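Local coordinates for putative peptide ABC-transport system periplasmic peptide-binding protein (Campylobacter jejuni, PDB 4OEV), which binds nickel outside the cytoplasm as the solute-binding component of an ABC-type importer and may also serve in peptide transport, at residues K85-A90 and I135-K140. Sequence-based numbering, arbitrary orientation.
Sequences KFSIEA and IGMLPK
Helix 81-92 of this family 5 solute-binding protein packs against the loop that leads from helix 129-132 into helix 140-143, with Phe86, Ser87 and Ala90 meeting Met137, Leu138 and Lys140. The polar centre of this buried contact is Ser87: its OG takes the amide hydrogen of Leu138 N at 2.8 Å, with an N-H...O angle of 159°. With OG beside its own backbone N (chi1 -63°), the same hydroxyl is turned back along the helix to a hydrogen bond with the carbonyl O of Asp83, one turn earlier, so a single side-chain oxygen ties the extended loop backbone to the helix backbone. Met137 SD lies 3.9 Å from Ser87 CB.

Where the loop turns into helix 140-143, with Pro139 at the N-cap position, Phe86 and Lys140 come together. Lys140 CA lies over one face of the Phe86 ring, toward its rim, 4.1 Å from the centroid and 20° off the normal, a CH-pi contact. Leu138 CB meets the edge of the same ring in plane, 4.0 Å from Phe86 CE2. The first methylenes of Lys140 run past the base of Phe86, CB to CB 3.8 Å, and its ammonium group continues away to a salt bridge with Glu144. Asp83 adds a second link, its OD1 accepting the backbone N-H of Lys140. One turn beyond Phe86, Ala90 CB touches Leu138 CD1 at 4.3 Å.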
ATOM      1  N   LYS A  85      -2.761  11.455 -23.034  1.00 53.64           N
ATOM      2  CA  LYS A  85      -2.314  12.788 -22.727  1.00 53.56           C
ATOM      3  C   LYS A  85      -3.237  13.434 -21.721  1.00 57.35           C
ATOM      4  O   LYS A  85      -2.772  14.136 -20.822  1.00 51.59           O
ATOM      5  CB  LYS A  85      -2.216  13.640 -24.010  1.00 55.83           C
ATOM      6  CG  LYS A  85      -1.911  15.097 -23.770  1.00 59.17           C
ATOM      7  CD  LYS A  85      -1.708  15.808 -25.134  1.00 58.49           C
ATOM      8  CE  LYS A  85      -1.525  17.346 -24.987  1.00 59.08           C
ATOM      9  NZ  LYS A  85      -0.208  17.730 -24.429  1.00 58.00           N
ATOM     10  N   PHE A  86      -4.539  13.214 -21.863  1.00 53.45           N
ATOM     11  CA  PHE A  86      -5.462  13.786 -20.902  1.00 52.80           C
ATOM     12  C   PHE A  86      -5.132  13.250 -19.486  1.00 52.83           C
ATOM     13  O   PHE A  86      -5.083  14.006 -18.526  1.00 49.41           O
ATOM     14  CB  PHE A  86      -6.906  13.467 -21.272  1.00 53.99           C
ATOM     15  CG  PHE A  86      -7.887  13.778 -20.185  1.00 59.35           C
ATOM     16  CD1 PHE A  86      -8.353  15.070 -19.997  1.00 53.90           C
ATOM     17  CD2 PHE A  86      -8.319  12.775 -19.315  1.00 58.64           C
ATOM     18  CE1 PHE A  86      -9.255  15.346 -18.982  1.00 58.31           C
ATOM     19  CE2 PHE A  86      -9.200  13.053 -18.282  1.00 57.99           C
ATOM     20  CZ  PHE A  86      -9.668  14.331 -18.107  1.00 51.83           C
ATOM     21  N   SER A  87      -4.938  11.935 -19.394  1.00 51.25           N
ATOM     22  CA  SER A  87      -4.716  11.270 -18.086  1.00 48.02           C
ATOM     23  C   SER A  87      -3.462  11.708 -17.345  1.00 46.07           C
ATOM     24  O   SER A  87      -3.495  12.102 -16.176  1.00 46.37           O
ATOM     25  CB  SER A  87      -4.662   9.762 -18.314  1.00 48.88           C
ATOM     26  OG  SER A  87      -5.880   9.313 -18.814  1.00 48.34           O
ATOM     27  N   ILE A  88      -2.338  11.601 -18.021  1.00 46.46           N
ATOM     28  CA  ILE A  88      -1.073  11.982 -17.448  1.00 50.02           C
ATOM     29  C   ILE A  88      -1.102  13.463 -17.047  1.00 52.53           C
ATOM     30  O   ILE A  88      -0.690  13.814 -15.962  1.00 44.14           O
ATOM     31  CB  ILE A  88       0.037  11.769 -18.483  1.00 56.10           C
ATOM     32  CG1 ILE A  88       0.477  10.323 -18.572  1.00 57.11           C
ATOM     33  CG2 ILE A  88       1.212  12.633 -18.199  1.00 59.91           C
ATOM     34  CD1 ILE A  88       1.495  10.150 -19.698  1.00 59.61           C
ATOM     35  N   GLU A  89      -1.660  14.326 -17.899  1.00 52.40           N
ATOM     36  CA  GLU A  89      -1.788  15.724 -17.531  1.00 52.59           C
ATOM     37  C   GLU A  89      -2.725  15.914 -16.341  1.00 53.76           C
ATOM     38  O   GLU A  89      -2.491  16.796 -15.477  1.00 45.72           O
ATOM     39  CB  GLU A  89      -2.256  16.526 -18.745  1.00 53.25           C
ATOM     40  CG  GLU A  89      -1.138  16.646 -19.713  1.00 50.74           C
ATOM     41  CD  GLU A  89      -1.491  17.433 -20.977  1.00 59.15           C
ATOM     42  OE1 GLU A  89      -2.665  17.809 -21.195  1.00 54.12           O
ATOM     43  OE2 GLU A  89      -0.546  17.673 -21.731  1.00 57.93           O
ATOM     44  N   ALA A  90      -3.722  15.036 -16.256  1.00 46.28           N
ATOM     45  CA  ALA A  90      -4.703  15.097 -15.196  1.00 48.05           C
ATOM     46  C   ALA A  90      -4.072  14.798 -13.832  1.00 47.15           C
ATOM     47  O   ALA A  90      -4.369  15.509 -12.888  1.00 45.71           O
ATOM     48  CB  ALA A  90      -5.856  14.124 -15.457  1.00 45.88           C
ATOM     49  N   ILE A 135      -0.969   2.553 -13.731  1.00 39.16           N
ATOM     50  CA  ILE A 135      -2.221   3.152 -13.247  1.00 43.67           C
ATOM     51  C   ILE A 135      -3.228   3.238 -14.385  1.00 47.09           C
ATOM     52  O   ILE A 135      -2.837   3.382 -15.555  1.00 48.17           O
ATOM     53  CB  ILE A 135      -2.017   4.578 -12.635  1.00 44.81           C
ATOM     54  CG1 ILE A 135      -3.210   4.970 -11.769  1.00 43.75           C
ATOM     55  CG2 ILE A 135      -1.760   5.641 -13.681  1.00 48.43           C
ATOM     56  CD1 ILE A 135      -3.255   4.288 -10.380  1.00 40.56           C
ATOM     57  N   GLY A 136      -4.515   3.155 -14.047  1.00 46.97           N
ATOM     58  CA  GLY A 136      -5.556   3.161 -15.062  1.00 44.88           C
ATOM     59  C   GLY A 136      -5.526   4.437 -15.894  1.00 43.28           C
ATOM     60  O   GLY A 136      -5.088   5.480 -15.399  1.00 42.60           O
ATOM     61  N   MET A 137      -5.942   4.350 -17.169  1.00 45.11           N
ATOM     62  CA  MET A 137      -6.130   5.545 -18.015  1.00 48.05           C
ATOM     63  C   MET A 137      -7.587   6.047 -17.864  1.00 47.21           C
ATOM     64  O   MET A 137      -8.506   5.265 -17.558  1.00 47.23           O
ATOM     65  CB  MET A 137      -5.768   5.239 -19.473  1.00 52.73           C
ATOM     66  CG  MET A 137      -4.277   4.931 -19.730  1.00 47.80           C
ATOM     67  SD  MET A 137      -3.187   6.347 -19.458  1.00 47.20           S
ATOM     68  CE  MET A 137      -2.744   5.961 -17.738  1.00 53.55           C
ATOM     69  N   LEU A 138      -7.760   7.355 -17.949  1.00 47.71           N
ATOM     70  CA  LEU A 138      -9.067   8.003 -17.836  1.00 51.94           C
ATOM     71  C   LEU A 138      -9.622   8.359 -19.227  1.00 52.41           C
ATOM     72  O   LEU A 138      -8.842   8.592 -20.145  1.00 51.78           O
ATOM     73  CB  LEU A 138      -8.978   9.296 -17.042  1.00 47.85           C
ATOM     74  CG  LEU A 138      -8.544   9.133 -15.580  1.00 45.65           C
ATOM     75  CD1 LEU A 138      -8.210  10.502 -15.033  1.00 45.22           C
ATOM     76  CD2 LEU A 138      -9.688   8.507 -14.849  1.00 45.33           C
ATOM     77  N   PRO A 139     -10.959   8.445 -19.347  1.00 52.08           N
ATOM     78  CA  PRO A 139     -11.587   8.818 -20.622  1.00 55.46           C
ATOM     79  C   PRO A 139     -11.758  10.316 -20.809  1.00 55.37           C
ATOM     80  O   PRO A 139     -12.635  10.949 -20.214  1.00 55.50           O
ATOM     81  CB  PRO A 139     -12.943   8.110 -20.553  1.00 55.25           C
ATOM     82  CG  PRO A 139     -13.255   7.991 -19.088  1.00 53.45           C
ATOM     83  CD  PRO A 139     -11.937   7.866 -18.401  1.00 51.39           C
ATOM     84  N   LYS A 140     -10.916  10.864 -21.675  1.00 56.17           N
ATOM     85  CA  LYS A 140     -11.007  12.277 -22.053  1.00 57.38           C
ATOM     86  C   LYS A 140     -12.420  12.682 -22.442  1.00 60.89           C
ATOM     87  O   LYS A 140     -12.931  13.685 -21.959  1.00 59.49           O
ATOM     88  CB  LYS A 140     -10.036  12.569 -23.182  1.00 58.45           C
ATOM     89  CG  LYS A 140     -10.098  13.991 -23.728  1.00 60.01           C
ATOM     90  CD  LYS A 140      -8.899  14.247 -24.591  1.00 60.61           C
ATOM     91  CE  LYS A 140      -8.849  15.679 -25.123  1.00 65.06           C
ATOM     92  NZ  LYS A 140      -9.848  15.865 -26.207  1.00 68.42           N
TER